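Side-chain contacts in putative aliphatic sulfonates-binding protein (PDB 2X26), which probably captures aliphatic sulfonates in the periplasm as the binding-protein component of an ABC transporter: residues P43-L46 and E47-V51; F110-S114 and S115-L119; A258-Q261 and Q262-A265. All blocks are in the same frame, centred on the assembly; numbering follows the deposited sequence. Where two conformers were deposited one is given.

All three examples are local contacts, made within a few residues of one another, and all are partly buried. Interaction 1 lies on helix 42-51, beside the sheet that contains strands 33-38 and 56-59, and its buried side is apolar. Interaction 2, about 20 Å away between centres, joins strand 107-110 of the second sheet to its following helix; aromatic rings and a serine cap do the work there. Interaction 3 spans two turns of helix 255-270 in which glutamines and ordered water dominate. Interactions 2 and 3 meet where Asn118 OD1, hydrogen-bonded to Arg122 NE, packs 3.6 Å from Thr264 CG2, whereas interaction 1 touches neither, although helix 62-69 packs against both interactions 1 and 3.

Interaction 1 (P43-L46 and E47-V51); sequences PQML and EALNV
Met45 and Leu49 sit one turn apart on helix 42-51, the helical arm of a beta-alpha-beta crossover between the parallel strands 33-38 and 56-59, with strand 4-9 lying between them in the sheet. The backbone bonds are those of a regular alpha-helix, for instance Leu49 N to Met45 O at 2.9 Å. On the buried side the apolar tips meet. Met45 CG stands opposite the backbone N (chi1 180°), and bends farther out carry the terminal methyl forward along the helix toward Leu49; in one of its two modelled conformers CE lies 3.5 Å from Leu49 CD2 and 3.7 Å from Leu49 CD1, touching both branches, a contact less certain for the other conformer. The same Leu49 CD2 also meets Leu46 CD2 at 4.0 Å, so one branch of Leu49 is shared between the two earlier residues. Outside the pair, Leu46 rests on Pro63 and Ala67 of helix 62-69, Met45 on Phe39 and Ile54, and Leu49 on Leu74. The exposed side follows another rule: Glu47 lies back over the preceding turn, its methylene CG against the first carbonyl of the segment, with Glu47 CG 3.2 Å from Pro43 O.

Interaction 2 (F110-S114 and S115-L119); sequences FQKGS and SSHNL
His117 reaches back from the first turn of its helix to take the backbone N-H of Gly113, and this bond anchors the contact: Gly113 N to His117 ND1 is 2.9 Å and nearly straight, at 173°. With ND1 as acceptor, a neutral imidazole protonated at NE2 is likely, though not proven. One imidazole face receives the edge of the Phe110 ring in a T-shaped pair, centroids 5.3 Å apart and planes at 75°. Phe110 CE1 makes the closest approach, above the rim of the imidazole and 3.7 Å from His117 CG, while the Lys112 chain runs alongside His117 at the edge of its ring.

Next comes the N-cap, Ser114. Its hydroxyl is tucked between backbone N and carbonyl carbon (chi1 73°), from where it serves three partners: Ser114 OG donates to Gln111 O at 2.7 Å and accepts weak bonds from Ser116 N at 3.1 Å and His117 N at 3.4 Å. Gln111 O also receives Ser114 N, closing a type II beta turn with Gly113 at its third position, so one carbonyl holds both the turn and the capping hydroxyl. The regular helical bonds begin with Asn118 N to Ser114 O at 3.2 Å.

Farther out, Ser115 OG bonds to Glu87, and Phe131 meets both aromatic rings. The whole links strand 107-110, which pairs with strand 135-138, to helix 115-126; Trp159 of strand 155-159 borders the serines, and Asn118 packs on Leu267 and Phe268 of helix 255-270.

Interaction 3 (A258-Q261 and Q262-A265); sequences AALQ and QQTA
Gln262 starts the second half of this stretch, its N bonded to Ala258 O at 2.8 Å and its CB resting over the carbonyls of Ala258 and Ala259. A bend at chi2 (61°) takes its amide away from the preceding turn: OE1 accepts from Ile280 N and NE2 donates to Val278 O, tying the helix to later chain, and to Asp266 OD1 within it. Gln263 lies alongside Leu260, pointing the same way. In one of its two modelled conformers Gln263 OE1 is 3.8 Å from Leu260 CD2 and accepts from a water at 3.2 Å, a bond less certain than the water's donation to Leu260 O at 2.8 Å. That carbonyl has two donors, the other being Thr264 N. Thr264 OG1 donates to a second water at 2.7 Å, which donates onward to Gln261 OE1 at 2.8 Å; Gln261 NE2 is held by Asp61 O and Tyr76 OH. Ala265 completes the run, its N 2.9 Å from Gln261 O and its methyl facing Ile65. Such water bridges, one between side chains and one from a backbone carbonyl, each spanning three residues, are consistent with a partly buried alpha-helix, here 255-270 packed on helix 62-69, meeting some polar groups with water.

Interaction 1 (P43-L46 and E47-V51)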
loop_
_atom_site.group_PDB
_atom_site.type_symbol
_atom_site.label_atom_id
_atom_site.label_comp_id
_atom_site.label_asym_id
_atom_site.label_seq_id
_atom_site.Cartn_x
_atom_site.Cartn_y
_atom_site.Cartn_z
ATOM N N PRO A 43 8.701 -3.783 -1.943
ATOM C CA PRO A 43 9.462 -4.955 -2.338
ATOM C C PRO A 43 10.394 -5.486 -1.244
ATOM O O PRO A 43 10.399 -6.682 -0.975
ATOM C CB PRO A 43 10.234 -4.471 -3.603
ATOM C CG PRO A 43 9.202 -3.557 -4.272
ATOM C CD PRO A 43 8.642 -2.788 -3.046
ATOM N N GLN A 44 11.166 -4.604 -0.621
ATOM C CA GLN A 44 12.022 -4.994 0.493
ATOM C C GLN A 44 11.205 -5.587 1.638
ATOM O O GLN A 44 11.627 -6.592 2.264
ATOM C CB GLN A 44 12.809 -3.794 1.028
ATOM C CG GLN A 44 13.853 -3.263 0.038
ATOM C CD GLN A 44 13.337 -2.152 -0.876
ATOM O OE1 GLN A 44 12.226 -2.214 -1.395
ATOM N NE2 GLN A 44 14.188 -1.126 -1.105
ATOM N N MET A 45 10.029 -5.021 1.918
ATOM C CA MET A 45 9.174 -5.562 2.987
ATOM C C MET A 45 8.739 -6.977 2.626
ATOM O O MET A 45 8.689 -7.875 3.484
ATOM C CB MET A 45 7.936 -4.663 3.242
ATOM C CG MET A 45 6.966 -5.164 4.360
ATOM S SD MET A 45 5.742 -6.363 3.776
ATOM C CE MET A 45 5.438 -7.390 5.192
ATOM N N LEU A 46 8.417 -7.196 1.358
ATOM C CA LEU A 46 7.850 -8.502 1.002
ATOM C C LEU A 46 8.926 -9.594 1.016
ATOM O O LEU A 46 8.629 -10.740 1.276
ATOM C CB LEU A 46 7.157 -8.471 -0.355
ATOM C CG LEU A 46 5.847 -7.647 -0.356
ATOM C CD1 LEU A 46 5.190 -7.685 -1.748
ATOM C CD2 LEU A 46 4.810 -7.980 0.745
ATOM N N GLU A 47 10.154 -9.197 0.720
ATOM C CA GLU A 47 11.312 -10.067 0.888
ATOM C C GLU A 47 11.399 -10.559 2.336
ATOM O O GLU A 47 11.576 -11.749 2.607
ATOM C CB GLU A 47 12.599 -9.345 0.433
ATOM C CG GLU A 47 12.535 -9.091 -1.093
ATOM C CD GLU A 47 13.768 -8.458 -1.726
ATOM O OE1 GLU A 47 14.567 -7.781 -1.022
ATOM O OE2 GLU A 47 13.936 -8.657 -2.966
ATOM N N ALA A 48 11.254 -9.638 3.276
ATOM C CA ALA A 48 11.269 -9.986 4.682
ATOM C C ALA A 48 10.080 -10.898 5.042
ATOM O O ALA A 48 10.240 -11.879 5.768
ATOM C CB ALA A 48 11.259 -8.676 5.555
ATOM N N LEU A 49 8.902 -10.578 4.518
ATOM C CA LEU A 49 7.760 -11.418 4.773
ATOM C C LEU A 49 7.990 -12.826 4.267
ATOM O O LEU A 49 7.555 -13.824 4.895
ATOM C CB LEU A 49 6.518 -10.775 4.093
ATOM C CG LEU A 49 5.138 -11.188 4.653
ATOM C CD1 LEU A 49 4.901 -10.891 6.116
ATOM C CD2 LEU A 49 4.114 -10.399 3.867
ATOM N N ASN A 50 8.649 -12.927 3.112
ATOM C CA ASN A 50 8.882 -14.199 2.486
ATOM C C ASN A 50 9.976 -15.084 3.118
ATOM O O ASN A 50 9.973 -16.287 2.921
ATOM C CB ASN A 50 9.216 -14.024 1.018
ATOM C CG ASN A 50 8.820 -15.252 0.201
ATOM O OD1 ASN A 50 9.573 -15.746 -0.643
ATOM N ND2 ASN A 50 7.645 -15.754 0.482
ATOM N N VAL A 51 10.921 -14.461 3.820
ATOM C CA VAL A 51 11.918 -15.221 4.581
ATOM C C VAL A 51 11.418 -15.436 5.994
ATOM O O VAL A 51 12.028 -16.181 6.738
ATOM C CB VAL A 51 13.377 -14.611 4.567
ATOM C CG1 VAL A 51 13.962 -14.629 3.179
ATOM C CG2 VAL A 51 13.422 -13.186 5.090
#

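Interaction 2 (F110-S114 and S115-L119)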
loop_
_atom_site.group_PDB
_atom_site.type_symbol
_atom_site.label_atom_id
_atom_site.label_comp_id
_atom_site.label_asym_id
_atom_site.label_seq_id
_atom_site.Cartn_x
_atom_site.Cartn_y
_atom_site.Cartn_z
ATOM N N PHE A 110 9.172 8.601 -14.634
ATOM C CA PHE A 110 8.497 7.794 -13.580
ATOM C C PHE A 110 9.395 6.629 -13.199
ATOM O O PHE A 110 10.285 6.276 -13.975
ATOM C CB PHE A 110 7.157 7.233 -14.084
ATOM C CG PHE A 110 7.291 6.354 -15.323
ATOM C CD1 PHE A 110 7.303 4.953 -15.227
ATOM C CD2 PHE A 110 7.442 6.938 -16.583
ATOM C CE1 PHE A 110 7.447 4.167 -16.392
ATOM C CE2 PHE A 110 7.621 6.155 -17.730
ATOM C CZ PHE A 110 7.606 4.775 -17.618
ATOM N N GLN A 111 9.099 5.956 -12.085
ATOM C CA GLN A 111 9.889 4.803 -11.651
ATOM C C GLN A 111 9.419 3.512 -12.315
ATOM O O GLN A 111 8.235 3.171 -12.279
ATOM C CB GLN A 111 9.868 4.653 -10.107
ATOM C CG GLN A 111 10.838 3.557 -9.646
ATOM C CD GLN A 111 10.919 3.457 -8.120
ATOM O OE1 GLN A 111 11.737 4.096 -7.485
ATOM N NE2 GLN A 111 10.107 2.610 -7.558
ATOM N N LYS A 112 10.345 2.784 -12.950
ATOM C CA LYS A 112 9.958 1.546 -13.631
ATOM C C LYS A 112 9.351 0.576 -12.623
ATOM O O LYS A 112 9.892 0.386 -11.518
ATOM C CB LYS A 112 11.154 0.872 -14.358
ATOM C CG LYS A 112 10.703 -0.358 -15.189
ATOM C CD LYS A 112 11.866 -1.004 -15.992
ATOM C CE LYS A 112 11.515 -2.475 -16.307
ATOM N NZ LYS A 112 12.486 -3.132 -17.223
ATOM N N GLY A 113 8.231 -0.041 -13.006
ATOM C CA GLY A 113 7.655 -1.097 -12.194
ATOM C C GLY A 113 6.811 -0.589 -11.048
ATOM O O GLY A 113 6.252 -1.392 -10.310
ATOM N N SER A 114 6.712 0.735 -10.906
ATOM C CA SER A 114 6.009 1.354 -9.752
ATOM C C SER A 114 4.496 1.569 -10.015
ATOM O O SER A 114 3.989 1.338 -11.126
ATOM C CB SER A 114 6.658 2.702 -9.435
ATOM O OG SER A 114 6.298 3.624 -10.440
ATOM N N SER A 115 3.793 2.071 -9.009
ATOM C CA SER A 115 2.376 2.467 -9.186
ATOM C C SER A 115 2.246 3.530 -10.306
ATOM O O SER A 115 1.212 3.579 -10.988
ATOM C CB SER A 115 1.832 3.027 -7.889
ATOM O OG SER A 115 2.653 4.125 -7.464
ATOM N N SER A 116 3.260 4.398 -10.487
ATOM C CA SER A 116 3.212 5.396 -11.573
ATOM C C SER A 116 3.337 4.753 -12.980
ATOM O O SER A 116 2.731 5.246 -13.929
ATOM C CB SER A 116 4.274 6.495 -11.420
ATOM O OG SER A 116 4.025 7.217 -10.213
ATOM N N HIS A 117 4.138 3.674 -13.094
ATOM C CA HIS A 117 4.267 2.912 -14.360
ATOM C C HIS A 117 2.869 2.356 -14.683
ATOM O O HIS A 117 2.430 2.431 -15.840
ATOM C CB HIS A 117 5.338 1.800 -14.161
ATOM C CG HIS A 117 5.758 1.069 -15.410
ATOM N ND1 HIS A 117 7.022 0.518 -15.555
ATOM C CD2 HIS A 117 5.066 0.720 -16.526
ATOM C CE1 HIS A 117 7.092 -0.113 -16.719
ATOM N NE2 HIS A 117 5.923 0.010 -17.332
ATOM N N ASN A 118 2.148 1.847 -13.677
ATOM C CA ASN A 118 0.825 1.271 -13.907
ATOM C C ASN A 118 -0.132 2.388 -14.345
ATOM O O ASN A 118 -0.881 2.233 -15.323
ATOM C CB ASN A 118 0.329 0.561 -12.624
ATOM C CG ASN A 118 -1.026 -0.034 -12.760
ATOM O OD1 ASN A 118 -1.265 -0.896 -13.624
ATOM N ND2 ASN A 118 -1.946 0.365 -11.873
ATOM N N LEU A 119 -0.090 3.521 -13.638
ATOM C CA LEU A 119 -1.014 4.640 -13.938
ATOM C C LEU A 119 -0.758 5.091 -15.356
ATOM O O LEU A 119 -1.696 5.291 -16.124
ATOM C CB LEU A 119 -0.781 5.854 -13.008
ATOM C CG LEU A 119 -1.607 7.115 -13.365
ATOM C CD1 LEU A 119 -2.788 7.072 -12.555
ATOM C CD2 LEU A 119 -0.881 8.341 -12.989
HETATM O O HOH W 1 7.293 7.685 -10.375
#

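Interaction 3 (A258-Q261 and Q262-A265)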
loop_
_atom_site.group_PDB
_atom_site.type_symbol
_atom_site.label_atom_id
_atom_site.label_comp_id
_atom_site.label_asym_id
_atom_site.label_seq_id
_atom_site.Cartn_x
_atom_site.Cartn_y
_atom_site.Cartn_z
ATOM N N ALA A 258 -10.492 -8.497 -6.252
ATOM C CA ALA A 258 -9.652 -9.563 -6.785
ATOM C C ALA A 258 -9.524 -9.457 -8.287
ATOM O O ALA A 258 -8.437 -9.663 -8.813
ATOM C CB ALA A 258 -10.239 -10.936 -6.441
ATOM N N ALA A 259 -10.658 -9.230 -8.967
ATOM C CA ALA A 259 -10.685 -9.101 -10.410
ATOM C C ALA A 259 -9.863 -7.915 -10.866
ATOM O O ALA A 259 -9.188 -7.999 -11.911
ATOM C CB ALA A 259 -12.137 -8.988 -10.927
ATOM N N LEU A 260 -9.933 -6.792 -10.133
ATOM C CA LEU A 260 -9.091 -5.613 -10.529
ATOM C C LEU A 260 -7.624 -5.937 -10.360
ATOM O O LEU A 260 -6.793 -5.556 -11.195
ATOM C CB LEU A 260 -9.411 -4.325 -9.754
ATOM C CG LEU A 260 -10.834 -3.830 -9.959
ATOM C CD1 LEU A 260 -11.231 -2.881 -8.819
ATOM C CD2 LEU A 260 -10.937 -3.146 -11.343
ATOM N N GLN A 261 -7.296 -6.633 -9.267
ATOM C CA GLN A 261 -5.867 -6.976 -9.021
ATOM C C GLN A 261 -5.426 -7.969 -10.099
ATOM O O GLN A 261 -4.273 -7.909 -10.568
ATOM C CB GLN A 261 -5.653 -7.520 -7.601
ATOM C CG GLN A 261 -4.220 -7.873 -7.221
ATOM C CD GLN A 261 -3.318 -6.693 -7.051
ATOM O OE1 GLN A 261 -3.641 -5.557 -7.403
ATOM N NE2 GLN A 261 -2.195 -6.945 -6.429
ATOM N N GLN A 262 -6.341 -8.856 -10.522
ATOM C CA GLN A 262 -5.967 -9.835 -11.575
ATOM C C GLN A 262 -5.653 -9.108 -12.872
ATOM O O GLN A 262 -4.655 -9.452 -13.552
ATOM C CB GLN A 262 -7.059 -10.891 -11.805
ATOM C CG GLN A 262 -6.628 -12.038 -12.776
ATOM C CD GLN A 262 -5.439 -12.806 -12.248
ATOM O OE1 GLN A 262 -5.549 -13.488 -11.222
ATOM N NE2 GLN A 262 -4.288 -12.711 -12.935
ATOM N N GLN A 263 -6.474 -8.098 -13.205
ATOM C CA GLN A 263 -6.262 -7.288 -14.408
ATOM C C GLN A 263 -4.841 -6.688 -14.398
ATOM O O GLN A 263 -4.109 -6.720 -15.406
ATOM C CB GLN A 263 -7.318 -6.156 -14.512
ATOM C CG GLN A 263 -8.679 -6.504 -15.166
ATOM C CD GLN A 263 -9.794 -5.505 -14.785
ATOM O OE1 GLN A 263 -9.574 -4.294 -14.709
ATOM N NE2 GLN A 263 -10.985 -6.025 -14.529
ATOM N N THR A 264 -4.447 -6.113 -13.260
ATOM C CA THR A 264 -3.119 -5.495 -13.170
ATOM C C THR A 264 -2.001 -6.548 -13.297
ATOM O O THR A 264 -0.955 -6.326 -13.948
ATOM C CB THR A 264 -2.959 -4.715 -11.848
ATOM O OG1 THR A 264 -4.016 -3.730 -11.779
ATOM C CG2 THR A 264 -1.581 -4.005 -11.804
ATOM N N ALA A 265 -2.205 -7.698 -12.660
ATOM C CA ALA A 265 -1.216 -8.782 -12.798
ATOM C C ALA A 265 -1.091 -9.187 -14.258
ATOM O O ALA A 265 0.028 -9.342 -14.765
ATOM C CB ALA A 265 -1.555 -9.972 -11.938
HETATM O O HOH W 2 -7.233 -3.297 -12.719
HETATM O O HOH W 3 -4.023 -3.373 -9.104
#